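Local atomic coordinates of DNA polymerase III subunit beta (Helicobacter pylori 26695, PDB entry 4S3I), a protein that tethers DNA polymerases and other proteins to DNA as a sliding ring, giving replication its processivity. Residues V7-L12 with S87-E92; I200-A205 with K238-N243. One frame throughout, in Å; residues are numbered along the deposited sequence.

Contact 1 of 2, residues V7-L12 with S87-E92; sequences VSKNDL and SNIILE
V7 and I89 meet as a hydrogen-bonded antiparallel pair, and both backbone bonds of the pair are made. V7 N donates to I89 O at 2.8 Å, while I89 N returns a straighter bond to V7 O, also 2.8 Å, with an N-H...O angle of 171°. The oxygen of V7 receives a second, softer approach from the residue just before the strand, N88: its CA comes to 3.3 Å of V7 O, a CA-H...O contact that accompanies the main bond.

Apolar contacts gather on the side of the sheet to which V7 and I89 both turn. From V7, the CG2 methyl reaches L91 CD1 at 4.3 Å. I89 holds CG1 anti to its own carbonyl carbon (chi1 -66°) and extends onward from there, which carries CD1 to within 3.7 Å of K9 CG. L12, one helical turn after S8, enters nearly at right angles to the I89 side chain, its CD2 lying 4.2 Å from I89 CD1 and a little farther from L91 CD1. This is a helix-on-sheet layer in the N-terminal domain of the beta-subunit sliding ring: strand 4-7 runs antiparallel to strand 89-94 within the sheet, then the chain turns at S8, the N-cap, into helix 9-19. F77 and I81 of helix 74-82 and I59 of strand 53-60 also pack against these side chains.

The polar contacts involve K9, S87 and N88. The aliphatic root of K9 passes S87 O, with CB at 3.5 Å, but the chain then bends at chi2 and chi3 and leads its ammonium away to a salt bridge with E13. S87 O is itself hydrogen-bonded by Q102, and N88 OD1 lies 3.8 Å from S8 CA, a van der Waals approach.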
ATOM      1  N   VAL A   7      19.434  16.015 -20.996  1.00 33.07           N
ATOM      2  CA  VAL A   7      18.041  15.632 -21.170  1.00 32.72           C
ATOM      3  C   VAL A   7      17.156  16.290 -20.129  1.00 33.70           C
ATOM      4  O   VAL A   7      17.638  16.834 -19.128  1.00 35.40           O
ATOM      5  CB  VAL A   7      17.844  14.098 -21.090  1.00 37.21           C
ATOM      6  CG1 VAL A   7      18.647  13.389 -22.180  1.00 32.27           C
ATOM      7  CG2 VAL A   7      18.252  13.586 -19.715  1.00 31.70           C
ATOM      8  N   SER A   8      15.853  16.229 -20.371  1.00 32.48           N
ATOM      9  CA  SER A   8      14.877  16.716 -19.421  1.00 33.17           C
ATOM     10  C   SER A   8      14.734  15.709 -18.280  1.00 35.44           C
ATOM     11  O   SER A   8      14.577  14.509 -18.517  1.00 37.90           O
ATOM     12  CB  SER A   8      13.530  16.918 -20.116  1.00 35.21           C
ATOM     13  OG  SER A   8      12.524  17.284 -19.192  1.00 44.61           O
ATOM     14  N   LYS A   9      14.780  16.203 -17.048  1.00 36.63           N
ATOM     15  CA  LYS A   9      14.648  15.359 -15.863  1.00 31.29           C
ATOM     16  C   LYS A   9      13.361  14.538 -15.896  1.00 30.79           C
ATOM     17  O   LYS A   9      13.369  13.327 -15.665  1.00 30.30           O
ATOM     18  CB  LYS A   9      14.707  16.237 -14.601  1.00 33.13           C
ATOM     19  CG  LYS A   9      14.777  15.485 -13.271  1.00 31.28           C
ATOM     20  CD  LYS A   9      13.398  15.091 -12.759  1.00 30.94           C
ATOM     21  CE  LYS A   9      13.322  15.164 -11.244  1.00 43.78           C
ATOM     22  NZ  LYS A   9      12.001  14.672 -10.756  1.00 43.10           N
ATOM     23  N   ASN A  10      12.243  15.195 -16.179  1.00 30.96           N
ATOM     24  CA  ASN A  10      10.965  14.497 -16.166  1.00 38.18           C
ATOM     25  C   ASN A  10      10.809  13.472 -17.289  1.00 34.42           C
ATOM     26  O   ASN A  10      10.221  12.406 -17.077  1.00 33.70           O
ATOM     27  CB  ASN A  10       9.799  15.489 -16.150  1.00 48.31           C
ATOM     28  CG  ASN A  10       9.791  16.347 -14.901  1.00 65.56           C
ATOM     29  OD1 ASN A  10       9.662  15.837 -13.783  1.00 69.71           O
ATOM     30  ND2 ASN A  10       9.936  17.658 -15.080  1.00 70.37           N
ATOM     31  N   ASP A  11      11.327  13.790 -18.472  1.00 32.74           N
ATOM     32  CA  ASP A  11      11.328  12.837 -19.578  1.00 30.38           C
ATOM     33  C   ASP A  11      12.141  11.607 -19.187  1.00 29.98           C
ATOM     34  O   ASP A  11      11.718  10.464 -19.371  1.00 29.61           O
ATOM     35  CB  ASP A  11      11.973  13.451 -20.820  1.00 36.33           C
ATOM     36  CG  ASP A  11      11.141  14.558 -21.445  1.00 45.38           C
ATOM     37  OD1 ASP A  11       9.942  14.667 -21.120  1.00 38.98           O
ATOM     38  OD2 ASP A  11      11.703  15.300 -22.286  1.00 49.46           O
ATOM     39  N   LEU A  12      13.319  11.859 -18.640  1.00 30.14           N
ATOM     40  CA  LEU A  12      14.220  10.774 -18.259  1.00 29.90           C
ATOM     41  C   LEU A  12      13.574   9.918 -17.164  1.00 29.43           C
ATOM     42  O   LEU A  12      13.502   8.689 -17.281  1.00 29.16           O
ATOM     43  CB  LEU A  12      15.565  11.341 -17.801  1.00 30.23           C
ATOM     44  CG  LEU A  12      16.608  10.352 -17.287  1.00 30.12           C
ATOM     45  CD1 LEU A  12      16.979   9.340 -18.374  1.00 30.12           C
ATOM     46  CD2 LEU A  12      17.849  11.099 -16.812  1.00 30.50           C
ATOM     47  N   SER A  87      15.322  20.388 -13.390  1.00 46.74           N
ATOM     48  CA  SER A  87      16.142  21.110 -14.353  1.00 50.42           C
ATOM     49  C   SER A  87      16.905  20.068 -15.177  1.00 46.82           C
ATOM     50  O   SER A  87      16.979  18.897 -14.788  1.00 42.05           O
ATOM     51  CB  SER A  87      17.106  22.071 -13.649  1.00 52.39           C
ATOM     52  OG  SER A  87      18.089  21.375 -12.902  1.00 50.72           O
ATOM     53  N   ASN A  88      17.456  20.476 -16.313  1.00 38.86           N
ATOM     54  CA  ASN A  88      18.074  19.524 -17.225  1.00 37.93           C
ATOM     55  C   ASN A  88      19.244  18.750 -16.608  1.00 38.79           C
ATOM     56  O   ASN A  88      19.960  19.262 -15.748  1.00 33.87           O
ATOM     57  CB  ASN A  88      18.519  20.230 -18.511  1.00 43.85           C
ATOM     58  CG  ASN A  88      17.354  20.552 -19.432  1.00 42.79           C
ATOM     59  OD1 ASN A  88      16.196  20.264 -19.117  1.00 39.28           O
ATOM     60  ND2 ASN A  88      17.660  21.153 -20.582  1.00 46.86           N
ATOM     61  N   ILE A  89      19.440  17.521 -17.079  1.00 35.66           N
ATOM     62  CA  ILE A  89      20.479  16.636 -16.554  1.00 32.94           C
ATOM     63  C   ILE A  89      21.508  16.298 -17.613  1.00 33.42           C
ATOM     64  O   ILE A  89      21.157  15.955 -18.738  1.00 34.53           O
ATOM     65  CB  ILE A  89      19.853  15.331 -16.034  1.00 35.61           C
ATOM     66  CG1 ILE A  89      18.976  15.635 -14.815  1.00 36.84           C
ATOM     67  CG2 ILE A  89      20.933  14.298 -15.682  1.00 33.51           C
ATOM     68  CD1 ILE A  89      18.107  14.477 -14.387  1.00 35.43           C
ATOM     69  N   ILE A  90      22.781  16.394 -17.247  1.00 33.37           N
ATOM     70  CA  ILE A  90      23.865  16.041 -18.141  1.00 33.52           C
ATOM     71  C   ILE A  90      24.280  14.584 -17.937  1.00 34.77           C
ATOM     72  O   ILE A  90      24.555  14.164 -16.814  1.00 34.68           O
ATOM     73  CB  ILE A  90      25.072  16.957 -17.901  1.00 36.66           C
ATOM     74  CG1 ILE A  90      24.742  18.384 -18.353  1.00 46.00           C
ATOM     75  CG2 ILE A  90      26.310  16.427 -18.601  1.00 34.22           C
ATOM     76  CD1 ILE A  90      25.796  19.419 -17.991  1.00 46.19           C
ATOM     77  N   LEU A  91      24.329  13.816 -19.022  1.00 34.14           N
ATOM     78  CA  LEU A  91      24.830  12.447 -18.967  1.00 32.76           C
ATOM     79  C   LEU A  91      26.074  12.362 -19.820  1.00 38.46           C
ATOM     80  O   LEU A  91      26.045  12.695 -21.011  1.00 33.52           O
ATOM     81  CB  LEU A  91      23.777  11.457 -19.454  1.00 32.34           C
ATOM     82  CG  LEU A  91      22.435  11.598 -18.749  1.00 31.91           C
ATOM     83  CD1 LEU A  91      21.379  10.703 -19.386  1.00 35.12           C
ATOM     84  CD2 LEU A  91      22.574  11.290 -17.256  1.00 31.69           C
ATOM     85  N   GLU A  92      27.178  11.938 -19.218  1.00 33.37           N
ATOM     86  CA  GLU A  92      28.438  11.896 -19.949  1.00 33.87           C
ATOM     87  C   GLU A  92      29.271  10.689 -19.543  1.00 35.18           C
ATOM     88  O   GLU A  92      29.513  10.472 -18.360  1.00 34.39           O
ATOM     89  CB  GLU A  92      29.235  13.182 -19.695  1.00 50.00           C
ATOM     90  CG  GLU A  92      30.618  13.206 -20.354  1.00 55.71           C
ATOM     91  CD  GLU A  92      31.293  14.570 -20.253  1.00 65.11           C
ATOM     92  OE1 GLU A  92      30.766  15.448 -19.528  1.00 67.01           O
ATOM     93  OE2 GLU A  92      32.346  14.759 -20.902  1.00 66.90           O
TER

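Contact 2 of 2, residues I200-A205 with K238-N243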
ATOM      1  N   ILE A 200      -0.325 -16.801 -28.149  1.00 33.72           N
ATOM      2  CA  ILE A 200      -0.577 -16.846 -26.714  1.00 33.04           C
ATOM      3  C   ILE A 200       0.453 -15.994 -25.975  1.00 32.55           C
ATOM      4  O   ILE A 200       1.641 -16.353 -25.932  1.00 33.07           O
ATOM      5  CB  ILE A 200      -0.534 -18.283 -26.143  1.00 33.66           C
ATOM      6  CG1 ILE A 200      -1.504 -19.203 -26.879  1.00 34.25           C
ATOM      7  CG2 ILE A 200      -0.893 -18.270 -24.667  1.00 32.99           C
ATOM      8  CD1 ILE A 200      -1.289 -20.700 -26.570  1.00 38.09           C
ATOM      9  N   LEU A 201      -0.004 -14.882 -25.402  1.00 31.63           N
ATOM     10  CA  LEU A 201       0.860 -13.968 -24.660  1.00 35.81           C
ATOM     11  C   LEU A 201       0.910 -14.354 -23.183  1.00 37.13           C
ATOM     12  O   LEU A 201      -0.137 -14.482 -22.553  1.00 36.12           O
ATOM     13  CB  LEU A 201       0.332 -12.538 -24.714  1.00 30.71           C
ATOM     14  CG  LEU A 201       0.121 -11.704 -25.968  1.00 44.80           C
ATOM     15  CD1 LEU A 201       0.571 -10.291 -25.681  1.00 51.23           C
ATOM     16  CD2 LEU A 201       0.859 -12.244 -27.144  1.00 48.10           C
ATOM     17  N   PRO A 202       2.126 -14.491 -22.619  1.00 34.22           N
ATOM     18  CA  PRO A 202       2.264 -14.771 -21.175  1.00 35.75           C
ATOM     19  C   PRO A 202       1.618 -13.691 -20.323  1.00 32.06           C
ATOM     20  O   PRO A 202       1.573 -12.531 -20.746  1.00 31.56           O
ATOM     21  CB  PRO A 202       3.779 -14.746 -20.948  1.00 36.05           C
ATOM     22  CG  PRO A 202       4.383 -15.033 -22.314  1.00 39.55           C
ATOM     23  CD  PRO A 202       3.433 -14.400 -23.305  1.00 31.62           C
ATOM     24  N   LYS A 203       1.139 -14.062 -19.134  1.00 34.99           N
ATOM     25  CA  LYS A 203       0.482 -13.125 -18.223  1.00 32.50           C
ATOM     26  C   LYS A 203       1.358 -11.919 -17.897  1.00 28.69           C
ATOM     27  O   LYS A 203       0.882 -10.782 -17.875  1.00 28.13           O
ATOM     28  CB  LYS A 203       0.057 -13.850 -16.938  1.00 38.92           C
ATOM     29  CG  LYS A 203      -0.587 -12.965 -15.853  1.00 48.46           C
ATOM     30  CD  LYS A 203      -2.082 -12.717 -16.084  1.00 48.37           C
ATOM     31  CE  LYS A 203      -2.756 -12.062 -14.859  1.00 47.05           C
ATOM     32  NZ  LYS A 203      -3.498 -13.029 -13.981  1.00 44.27           N
ATOM     33  N   ARG A 204       2.648 -12.163 -17.671  1.00 30.56           N
ATOM     34  CA  ARG A 204       3.557 -11.070 -17.335  1.00 34.62           C
ATOM     35  C   ARG A 204       3.548 -10.020 -18.432  1.00 28.61           C
ATOM     36  O   ARG A 204       3.458  -8.818 -18.157  1.00 33.41           O
ATOM     37  CB  ARG A 204       4.990 -11.582 -17.136  1.00 37.37           C
ATOM     38  CG  ARG A 204       5.968 -10.457 -16.791  1.00 42.10           C
ATOM     39  CD  ARG A 204       7.408 -10.863 -17.019  1.00 46.42           C
ATOM     40  NE  ARG A 204       8.332  -9.759 -16.758  1.00 48.32           N
ATOM     41  CZ  ARG A 204       9.655  -9.882 -16.753  1.00 48.13           C
ATOM     42  NH1 ARG A 204      10.205 -11.065 -16.989  1.00 44.56           N
ATOM     43  NH2 ARG A 204      10.426  -8.826 -16.508  1.00 46.30           N
ATOM     44  N   ALA A 205       3.627 -10.487 -19.679  1.00 29.02           N
ATOM     45  CA  ALA A 205       3.587  -9.599 -20.830  1.00 29.59           C
ATOM     46  C   ALA A 205       2.283  -8.824 -20.835  1.00 28.37           C
ATOM     47  O   ALA A 205       2.261  -7.604 -21.071  1.00 28.07           O
ATOM     48  CB  ALA A 205       3.740 -10.400 -22.130  1.00 29.59           C
ATOM     49  N   LYS A 238       8.240 -13.028 -25.820  1.00 33.29           N
ATOM     50  CA  LYS A 238       8.202 -14.351 -26.401  1.00 34.21           C
ATOM     51  C   LYS A 238       6.774 -14.835 -26.202  1.00 34.65           C
ATOM     52  O   LYS A 238       6.106 -14.437 -25.238  1.00 34.18           O
ATOM     53  CB  LYS A 238       9.189 -15.280 -25.696  1.00 46.00           C
ATOM     54  CG  LYS A 238       9.384 -16.603 -26.402  1.00 56.40           C
ATOM     55  CD  LYS A 238      10.133 -17.619 -25.536  1.00 67.93           C
ATOM     56  CE  LYS A 238      11.574 -17.211 -25.241  1.00 71.94           C
ATOM     57  NZ  LYS A 238      12.351 -18.321 -24.592  1.00 71.82           N
ATOM     58  N   LEU A 239       6.291 -15.656 -27.124  1.00 34.61           N
ATOM     59  CA  LEU A 239       4.958 -16.235 -27.002  1.00 35.73           C
ATOM     60  C   LEU A 239       5.050 -17.580 -26.286  1.00 39.80           C
ATOM     61  O   LEU A 239       6.113 -18.215 -26.256  1.00 35.80           O
ATOM     62  CB  LEU A 239       4.331 -16.454 -28.384  1.00 35.00           C
ATOM     63  CG  LEU A 239       4.147 -15.263 -29.324  1.00 41.23           C
ATOM     64  CD1 LEU A 239       3.458 -15.674 -30.634  1.00 40.30           C
ATOM     65  CD2 LEU A 239       3.383 -14.153 -28.645  1.00 41.93           C
ATOM     66  N   ILE A 240       3.931 -18.023 -25.723  1.00 36.07           N
ATOM     67  CA  ILE A 240       3.840 -19.388 -25.219  1.00 40.69           C
ATOM     68  C   ILE A 240       3.580 -20.368 -26.359  1.00 44.73           C
ATOM     69  O   ILE A 240       2.611 -20.212 -27.110  1.00 40.68           O
ATOM     70  CB  ILE A 240       2.727 -19.529 -24.180  1.00 39.91           C
ATOM     71  CG1 ILE A 240       2.988 -18.579 -23.011  1.00 37.57           C
ATOM     72  CG2 ILE A 240       2.639 -20.974 -23.695  1.00 39.34           C
ATOM     73  CD1 ILE A 240       1.917 -18.616 -21.938  1.00 37.08           C
ATOM     74  N   ASP A 241       4.444 -21.375 -26.481  1.00 51.43           N
ATOM     75  CA  ASP A 241       4.306 -22.396 -27.516  1.00 64.13           C
ATOM     76  C   ASP A 241       3.248 -23.428 -27.169  1.00 66.19           C
ATOM     77  O   ASP A 241       3.108 -23.817 -26.012  1.00 65.43           O
ATOM     78  CB  ASP A 241       5.631 -23.130 -27.728  1.00 73.08           C
ATOM     79  CG  ASP A 241       6.623 -22.319 -28.525  1.00 79.34           C
ATOM     80  OD1 ASP A 241       6.218 -21.721 -29.546  1.00 78.81           O
ATOM     81  OD2 ASP A 241       7.805 -22.283 -28.123  1.00 84.47           O
ATOM     82  N   GLY A 242       2.529 -23.895 -28.182  1.00 72.63           N
ATOM     83  CA  GLY A 242       1.561 -24.958 -27.985  1.00 71.29           C
ATOM     84  C   GLY A 242       0.183 -24.602 -28.498  1.00 66.74           C
ATOM     85  O   GLY A 242       0.005 -23.618 -29.223  1.00 66.21           O
ATOM     86  N   ASN A 243      -0.799 -25.406 -28.111  1.00 61.84           N
ATOM     87  CA  ASN A 243      -2.161 -25.217 -28.567  1.00 56.75           C
ATOM     88  C   ASN A 243      -3.111 -24.890 -27.422  1.00 55.05           C
ATOM     89  O   ASN A 243      -3.259 -25.660 -26.469  1.00 52.82           O
ATOM     90  CB  ASN A 243      -2.627 -26.458 -29.319  1.00 61.18           C
ATOM     91  CG  ASN A 243      -1.622 -26.911 -30.347  1.00 65.51           C
ATOM     92  OD1 ASN A 243      -1.025 -27.982 -30.219  1.00 71.42           O
ATOM     93  ND2 ASN A 243      -1.407 -26.084 -31.366  1.00 64.82           N
TER
HETATM   94  O   HOH W   1       1.251 -19.010 -29.114  1.00 37.29           O
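With CG1 anti to the carbonyl carbon in both I200 (chi1 -55°) and I240 (chi1 -59°), each CG2 falls anti to its backbone N, and the two side chains cross at about a right angle. I200 CG2 rests 3.9 Å from I240 CB and equally near I240 CD1. The P202 ring lies beside the same isoleucine, its CG 3.9 Å from I240 CG1, while its CD sits 3.3 Å from K238 O. On L201 and L239 the CD2 methyls meet at 3.5 Å, and both leucines also touch A226 of strand 225-229.

One direct backbone bond spans the segments, I240 N to I200 O at 2.8 Å, with an N-H...O angle of 166°. Beside it a water takes the place of a second bond, accepting from I200 N and donating to I240 O at 2.7 Å, and thereby bridging the two main chains.

Strand 196-202 is an outermost strand of its sheet within this chain, and the chain leaving strand 233-238 is laid along it just where P202, at the N-cap position, precedes helix 203-212: a strand-to-helix junction of the central domain in the ring that encircles DNA.

How the contacts relate
Two ways of pairing a strand's main chain with another segment appear here, in different domains. Contact 1 belongs to the N-terminal domain and is mainly buried; contact 2 belongs to the central domain and is only partly buried, with exposed residues on its loop. Both place the start of a helix beside backbone pairing, but contact 1 joins two strands of one sheet through a reciprocal pair of bonds, whereas contact 2 sets a loop on a strand through a single bond and a water. Among side chains, contact 1 adds the aliphatic part of K9, whose charge goes to E13, while contact 2 pairs isoleucines, leucines and proline. Their centres are about 36 Å apart.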